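Local coordinates for spike protein P1 (PDB 2VVE) that serves as the receptor-binding spike at the fivefold vertices of bacteriophage PM2, its C-terminal part binding the receptor and its N-terminal part associated with the capsid vertex, at residues F115-V120 with V201-P206; F129-R134 with F157-G162. All coordinates share one frame; numbering follows the deposited sequence.

Contact 1: residues F115-V120 with V201-P206; sequences FFDIDV and VHRVFP
Val-201 packs against Asp-117 and Asp-119, its CG1 3.8 Å from Asp-117 CB. Strands 116-120 and 200-208 pair antiparallel here, in one sheet of a beta sandwich, consistent with a jelly-roll-like fold. His-202 forms a hydrogen-bonded pair with Ile-118, and Ile-118 N donates to His-202 O at 2.8 Å. The imidazole itself is held from outside the pair, by Ser-198 O and Thr-160 O.

Arg-203 sits at a non-hydrogen-bonded pair with Asp-117. Its NE reaches Asp-117 OD1 at 2.7 Å and its NH2 reaches Asp-117 OD2 at 2.9 Å. Both oxygens use their syn lone pairs, and carboxylate and guanidinium are nearly coplanar, 7° apart. A bend at chi3 (-69°) turns the arginine side-on for this grip. Its NH1 goes to Glu-109 in a further salt bridge, so two acids fix the guanidinium. Phe-115 also lies flat on the Arg-203 guanidinium, planes 16° apart, with Phe-115 CE1 3.3 Å from Arg-203 NE.

Val-204 exchanges two backbone hydrogen bonds with Phe-116 and sets its CB over one face of that ring. On the same side of the sheet its CG2 meets Ile-118 CD1 at 3.8 Å. Phe-205 forms an offset edge-to-face pair with Phe-115, the Phe-115 edge turned to the Phe-205 face. Pro-206 closes the row with CG at the edge of the Phe-116 ring, 3.9 Å from Phe-116 CE2.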
loop_
_atom_site.group_PDB
_atom_site.type_symbol
_atom_site.label_atom_id
_atom_site.label_comp_id
_atom_site.label_asym_id
_atom_site.label_seq_id
_atom_site.Cartn_x
_atom_site.Cartn_y
_atom_site.Cartn_z
ATOM N N PHE A 115 -9.528 -4.915 -27.995
ATOM C CA PHE A 115 -10.339 -5.622 -27.012
ATOM C C PHE A 115 -10.767 -4.688 -25.884
ATOM O O PHE A 115 -10.296 -3.540 -25.763
ATOM C CB PHE A 115 -9.551 -6.816 -26.435
ATOM C CG PHE A 115 -8.278 -6.421 -25.725
ATOM C CD1 PHE A 115 -8.307 -5.921 -24.419
ATOM C CD2 PHE A 115 -7.047 -6.535 -26.376
ATOM C CE1 PHE A 115 -7.126 -5.554 -23.773
ATOM C CE2 PHE A 115 -5.863 -6.169 -25.740
ATOM C CZ PHE A 115 -5.903 -5.674 -24.436
ATOM N N PHE A 116 -11.671 -5.181 -25.048
ATOM C CA PHE A 116 -11.967 -4.519 -23.786
ATOM C C PHE A 116 -12.195 -5.618 -22.760
ATOM O O PHE A 116 -12.461 -6.763 -23.125
ATOM C CB PHE A 116 -13.173 -3.576 -23.916
ATOM C CG PHE A 116 -14.474 -4.281 -24.197
ATOM C CD1 PHE A 116 -15.296 -4.675 -23.140
ATOM C CD2 PHE A 116 -14.865 -4.571 -25.500
ATOM C CE1 PHE A 116 -16.499 -5.326 -23.371
ATOM C CE2 PHE A 116 -16.068 -5.239 -25.748
ATOM C CZ PHE A 116 -16.881 -5.618 -24.676
ATOM N N ASP A 117 -12.093 -5.270 -21.485
ATOM C CA ASP A 117 -12.269 -6.240 -20.412
ATOM C C ASP A 117 -13.591 -5.992 -19.677
ATOM O O ASP A 117 -14.008 -4.839 -19.500
ATOM C CB ASP A 117 -11.102 -6.165 -19.410
ATOM C CG ASP A 117 -9.778 -6.675 -19.989
ATOM O OD1 ASP A 117 -9.792 -7.495 -20.928
ATOM O OD2 ASP A 117 -8.709 -6.255 -19.493
ATOM N N ILE A 118 -14.243 -7.077 -19.266
ATOM C CA ILE A 118 -15.393 -6.992 -18.355
ATOM C C ILE A 118 -14.971 -7.601 -17.023
ATOM O O ILE A 118 -14.602 -8.772 -16.963
ATOM C CB ILE A 118 -16.648 -7.740 -18.881
ATOM C CG1 ILE A 118 -17.030 -7.260 -20.284
ATOM C CG2 ILE A 118 -17.827 -7.599 -17.887
ATOM C CD1 ILE A 118 -18.134 -8.101 -20.942
ATOM N N ASP A 119 -15.037 -6.802 -15.964
ATOM C CA ASP A 119 -14.756 -7.309 -14.625
ATOM C C ASP A 119 -16.065 -7.772 -14.001
ATOM O O ASP A 119 -16.885 -6.949 -13.566
ATOM C CB ASP A 119 -14.071 -6.232 -13.777
ATOM C CG ASP A 119 -13.551 -6.761 -12.449
ATOM O OD1 ASP A 119 -13.575 -7.990 -12.222
ATOM O OD2 ASP A 119 -13.109 -5.930 -11.630
ATOM N N VAL A 120 -16.255 -9.092 -13.967
ATOM C CA VAL A 120 -17.482 -9.692 -13.431
ATOM C C VAL A 120 -17.394 -9.781 -11.901
ATOM O O VAL A 120 -16.583 -10.542 -11.364
ATOM C CB VAL A 120 -17.764 -11.077 -14.072
ATOM C CG1 VAL A 120 -19.028 -11.704 -13.501
ATOM C CG2 VAL A 120 -17.907 -10.939 -15.576
ATOM N N VAL A 201 -12.048 -11.074 -14.293
ATOM C CA VAL A 201 -11.884 -10.313 -15.512
ATOM C C VAL A 201 -11.967 -11.254 -16.711
ATOM O O VAL A 201 -11.355 -12.323 -16.715
ATOM C CB VAL A 201 -10.547 -9.529 -15.497
ATOM C CG1 VAL A 201 -10.300 -8.823 -16.811
ATOM C CG2 VAL A 201 -10.528 -8.535 -14.338
ATOM N N HIS A 202 -12.749 -10.855 -17.711
ATOM C CA HIS A 202 -12.824 -11.565 -18.977
ATOM C C HIS A 202 -12.534 -10.558 -20.085
ATOM O O HIS A 202 -13.007 -9.419 -20.053
ATOM C CB HIS A 202 -14.204 -12.197 -19.201
ATOM C CG HIS A 202 -14.539 -13.272 -18.210
ATOM N ND1 HIS A 202 -14.350 -14.608 -18.476
ATOM C CD2 HIS A 202 -15.009 -13.202 -16.939
ATOM C CE1 HIS A 202 -14.709 -15.322 -17.425
ATOM N NE2 HIS A 202 -15.108 -14.493 -16.475
ATOM N N ARG A 203 -11.738 -10.987 -21.047
ATOM C CA ARG A 203 -11.343 -10.127 -22.169
ATOM C C ARG A 203 -12.226 -10.425 -23.377
ATOM O O ARG A 203 -12.488 -11.597 -23.695
ATOM C CB ARG A 203 -9.869 -10.328 -22.514
ATOM C CG ARG A 203 -9.319 -9.396 -23.589
ATOM C CD ARG A 203 -7.819 -9.195 -23.389
ATOM N NE ARG A 203 -7.563 -8.401 -22.174
ATOM C CZ ARG A 203 -6.357 -8.135 -21.680
ATOM N NH1 ARG A 203 -5.277 -8.604 -22.281
ATOM N NH2 ARG A 203 -6.235 -7.393 -20.577
ATOM N N VAL A 204 -12.674 -9.352 -24.031
ATOM C CA VAL A 204 -13.634 -9.427 -25.144
ATOM C C VAL A 204 -13.069 -8.793 -26.415
ATOM O O VAL A 204 -12.668 -7.627 -26.401
ATOM C CB VAL A 204 -14.979 -8.715 -24.786
ATOM C CG1 VAL A 204 -15.999 -8.889 -25.920
ATOM C CG2 VAL A 204 -15.537 -9.218 -23.454
ATOM N N PHE A 205 -13.052 -9.566 -27.506
ATOM C CA PHE A 205 -12.617 -9.089 -28.830
ATOM C C PHE A 205 -13.829 -8.989 -29.781
ATOM O O PHE A 205 -14.366 -10.018 -30.230
ATOM C CB PHE A 205 -11.580 -10.038 -29.459
ATOM C CG PHE A 205 -10.326 -10.234 -28.650
ATOM C CD1 PHE A 205 -9.166 -9.531 -28.975
ATOM C CD2 PHE A 205 -10.284 -11.153 -27.600
ATOM C CE1 PHE A 205 -7.990 -9.720 -28.247
ATOM C CE2 PHE A 205 -9.105 -11.346 -26.865
ATOM C CZ PHE A 205 -7.965 -10.623 -27.185
ATOM N N PRO A 206 -14.286 -7.763 -30.076
ATOM C CA PRO A 206 -15.310 -7.605 -31.114
ATOM C C PRO A 206 -14.698 -7.820 -32.502
ATOM O O PRO A 206 -13.759 -7.111 -32.893
ATOM C CB PRO A 206 -15.792 -6.152 -30.923
ATOM C CG PRO A 206 -15.261 -5.721 -29.576
ATOM C CD PRO A 206 -13.960 -6.472 -29.439
#

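Contact 2: residues F129-R134 with F157-G162; sequences FSLKAR and FYITEG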
loop_
_atom_site.group_PDB
_atom_site.type_symbol
_atom_site.label_atom_id
_atom_site.label_comp_id
_atom_site.label_asym_id
_atom_site.label_seq_id
_atom_site.Cartn_x
_atom_site.Cartn_y
_atom_site.Cartn_z
ATOM N N PHE A 129 -26.169 -12.361 -18.531
ATOM C CA PHE A 129 -26.426 -10.945 -18.764
ATOM C C PHE A 129 -26.385 -10.613 -20.249
ATOM O O PHE A 129 -25.755 -11.324 -21.035
ATOM C CB PHE A 129 -25.428 -10.076 -17.991
ATOM C CG PHE A 129 -24.004 -10.213 -18.460
ATOM C CD1 PHE A 129 -23.504 -9.379 -19.457
ATOM C CD2 PHE A 129 -23.159 -11.174 -17.897
ATOM C CE1 PHE A 129 -22.183 -9.497 -19.899
ATOM C CE2 PHE A 129 -21.837 -11.307 -18.329
ATOM C CZ PHE A 129 -21.347 -10.466 -19.332
ATOM N N SER A 130 -27.081 -9.544 -20.618
ATOM C CA SER A 130 -27.130 -9.083 -22.011
ATOM C C SER A 130 -25.912 -8.244 -22.375
ATOM O O SER A 130 -25.611 -7.252 -21.710
ATOM C CB SER A 130 -28.403 -8.269 -22.259
ATOM O OG SER A 130 -28.403 -7.705 -23.565
ATOM N N LEU A 131 -25.223 -8.648 -23.442
ATOM C CA LEU A 131 -24.157 -7.848 -24.034
ATOM C C LEU A 131 -24.540 -7.509 -25.465
ATOM O O LEU A 131 -24.831 -8.398 -26.274
ATOM C CB LEU A 131 -22.820 -8.598 -23.991
ATOM C CG LEU A 131 -21.533 -7.880 -24.427
ATOM C CD1 LEU A 131 -21.260 -6.637 -23.588
ATOM C CD2 LEU A 131 -20.345 -8.829 -24.341
ATOM N N LYS A 132 -24.523 -6.219 -25.774
ATOM C CA LYS A 132 -24.992 -5.737 -27.062
ATOM C C LYS A 132 -23.950 -4.909 -27.787
ATOM O O LYS A 132 -23.021 -4.384 -27.177
ATOM C CB LYS A 132 -26.247 -4.889 -26.878
ATOM C CG LYS A 132 -27.481 -5.648 -26.414
ATOM C CD LYS A 132 -28.618 -4.663 -26.191
ATOM C CE LYS A 132 -29.858 -5.331 -25.601
ATOM N NZ LYS A 132 -30.903 -4.314 -25.226
ATOM N N ALA A 133 -24.112 -4.801 -29.103
ATOM C CA ALA A 133 -23.356 -3.829 -29.878
ATOM C C ALA A 133 -24.210 -3.243 -30.984
ATOM O O ALA A 133 -25.026 -3.952 -31.591
ATOM C CB ALA A 133 -22.096 -4.450 -30.457
ATOM N N ARG A 134 -24.009 -1.952 -31.236
ATOM C CA ARG A 134 -24.542 -1.276 -32.406
ATOM C C ARG A 134 -23.506 -1.474 -33.517
ATOM O O ARG A 134 -22.345 -1.055 -33.401
ATOM C CB ARG A 134 -24.788 0.213 -32.099
ATOM C CG ARG A 134 -25.205 1.047 -33.300
ATOM C CD ARG A 134 -25.423 2.511 -32.935
ATOM N NE ARG A 134 -25.938 3.246 -34.087
ATOM C CZ ARG A 134 -26.462 4.467 -34.030
ATOM N NH1 ARG A 134 -26.911 5.042 -35.138
ATOM N NH2 ARG A 134 -26.540 5.113 -32.872
ATOM N N PHE A 157 -18.522 -11.510 -30.551
ATOM C CA PHE A 157 -17.596 -11.264 -29.449
ATOM C C PHE A 157 -16.873 -12.559 -29.212
ATOM O O PHE A 157 -17.520 -13.591 -29.018
ATOM C CB PHE A 157 -18.331 -10.901 -28.161
ATOM C CG PHE A 157 -19.176 -9.672 -28.266
ATOM C CD1 PHE A 157 -18.608 -8.444 -28.595
ATOM C CD2 PHE A 157 -20.542 -9.739 -28.020
ATOM C CE1 PHE A 157 -19.404 -7.280 -28.673
ATOM C CE2 PHE A 157 -21.355 -8.591 -28.109
ATOM C CZ PHE A 157 -20.776 -7.361 -28.432
ATOM N N TYR A 158 -15.538 -12.512 -29.254
ATOM C CA TYR A 158 -14.733 -13.621 -28.755
ATOM C C TYR A 158 -14.356 -13.282 -27.313
ATOM O O TYR A 158 -13.699 -12.272 -27.073
ATOM C CB TYR A 158 -13.451 -13.805 -29.578
ATOM C CG TYR A 158 -13.628 -14.321 -30.992
ATOM C CD1 TYR A 158 -14.873 -14.772 -31.472
ATOM C CD2 TYR A 158 -12.544 -14.363 -31.851
ATOM C CE1 TYR A 158 -15.004 -15.243 -32.777
ATOM C CE2 TYR A 158 -12.668 -14.828 -33.142
ATOM C CZ TYR A 158 -13.879 -15.274 -33.605
ATOM O OH TYR A 158 -13.931 -15.744 -34.907
ATOM N N ILE A 159 -14.760 -14.123 -26.363
ATOM C CA ILE A 159 -14.575 -13.823 -24.940
ATOM C C ILE A 159 -13.783 -14.933 -24.246
ATOM O O ILE A 159 -14.067 -16.120 -24.433
ATOM C CB ILE A 159 -15.932 -13.613 -24.215
ATOM C CG1 ILE A 159 -16.816 -12.622 -24.993
ATOM C CG2 ILE A 159 -15.709 -13.163 -22.752
ATOM C CD1 ILE A 159 -18.157 -12.291 -24.314
ATOM N N THR A 160 -12.805 -14.560 -23.421
ATOM C CA THR A 160 -12.045 -15.581 -22.683
ATOM C C THR A 160 -13.004 -16.309 -21.716
ATOM O O THR A 160 -13.827 -15.673 -21.066
ATOM C CB THR A 160 -10.847 -14.979 -21.905
ATOM O OG1 THR A 160 -11.315 -13.970 -21.011
ATOM C CG2 THR A 160 -9.809 -14.357 -22.865
ATOM N N GLU A 161 -12.928 -17.637 -21.652
ATOM C CA GLU A 161 -13.786 -18.387 -20.718
ATOM C C GLU A 161 -13.194 -18.354 -19.316
ATOM O O GLU A 161 -13.922 -18.357 -18.319
ATOM C CB GLU A 161 -14.012 -19.833 -21.172
ATOM C CG GLU A 161 -15.124 -20.533 -20.371
ATOM C CD GLU A 161 -15.639 -21.795 -21.027
ATOM O OE1 GLU A 161 -14.840 -22.741 -21.210
ATOM O OE2 GLU A 161 -16.851 -21.843 -21.349
ATOM N N GLY A 162 -11.867 -18.350 -19.248
ATOM C CA GLY A 162 -11.173 -18.011 -18.016
ATOM C C GLY A 162 -10.903 -16.519 -18.018
ATOM O O GLY A 162 -11.548 -15.757 -18.755
#
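Leu-131 has CG anti to the backbone N (chi1 -174°), and Phe-157 has CG beside its own backbone N (chi1 -60°). Both side chains set out toward the opposite strand, and these torsions bring Leu-131 CD2 over the Phe-157 ring. The strand axes come no closer than 10.7 Å. The contact is made almost wholly by side chains.

Leu-131 CD2 lies over one face of the Phe-157 ring, 4.0 Å from the centroid and offset toward the rim. This is a CH-pi contact. The branch carbon follows it, with Leu-131 CG 3.8 Å from Phe-157 CE2. Farther along the same strand, Ala-133 CB meets the far end of the ring, 3.8 Å from Phe-157 CZ. Lys-132 points the other way, but its carbonyl O comes to the ring edge near the ring plane, 3.9 Å from Phe-157 CZ. Two residues beyond Phe-157, Ile-159 adds a lighter touch, its CD1 4.1 Å from Leu-131 CD2.

The residues that touch here through their side chains are all apolar and buried. Leu-191 and Val-193 of strand 189-195 and Val-234 of strand 229-236 also pack on Phe-157. Lys-132 NZ is tied to Asp-237 in a salt bridge. Strand 129-137 belongs to one antiparallel sheet and strand 151-160 to another. Facing sheets that meet through such apolar side chains form the hydrophobic core of a beta sandwich, here consistent with a jelly-roll-like domain.

The centres of the two contacts lie about 7 Å apart, in the same family region of the spike. Contact 2 is nested along the chain inside the loop closed by contact 1: the order is 115-120, 129-134, 157-162, 201-206. Strands 200-208 and 151-160 are neighbours in one sheet. They are joined where Phe-205 N meets Tyr-158 O at 2.8 Å, probably a hydrogen bond. Contact 1 thus pairs strands within a sheet, and contact 2 packs that sheet on the one holding strand 129-137. Val-204 of contact 1 also touches Phe-157 and Ile-159. The Phe-116, Ile-118 and Val-204 face of contact 1 shares one core with contact 2, probably in the receptor-binding part of the protein.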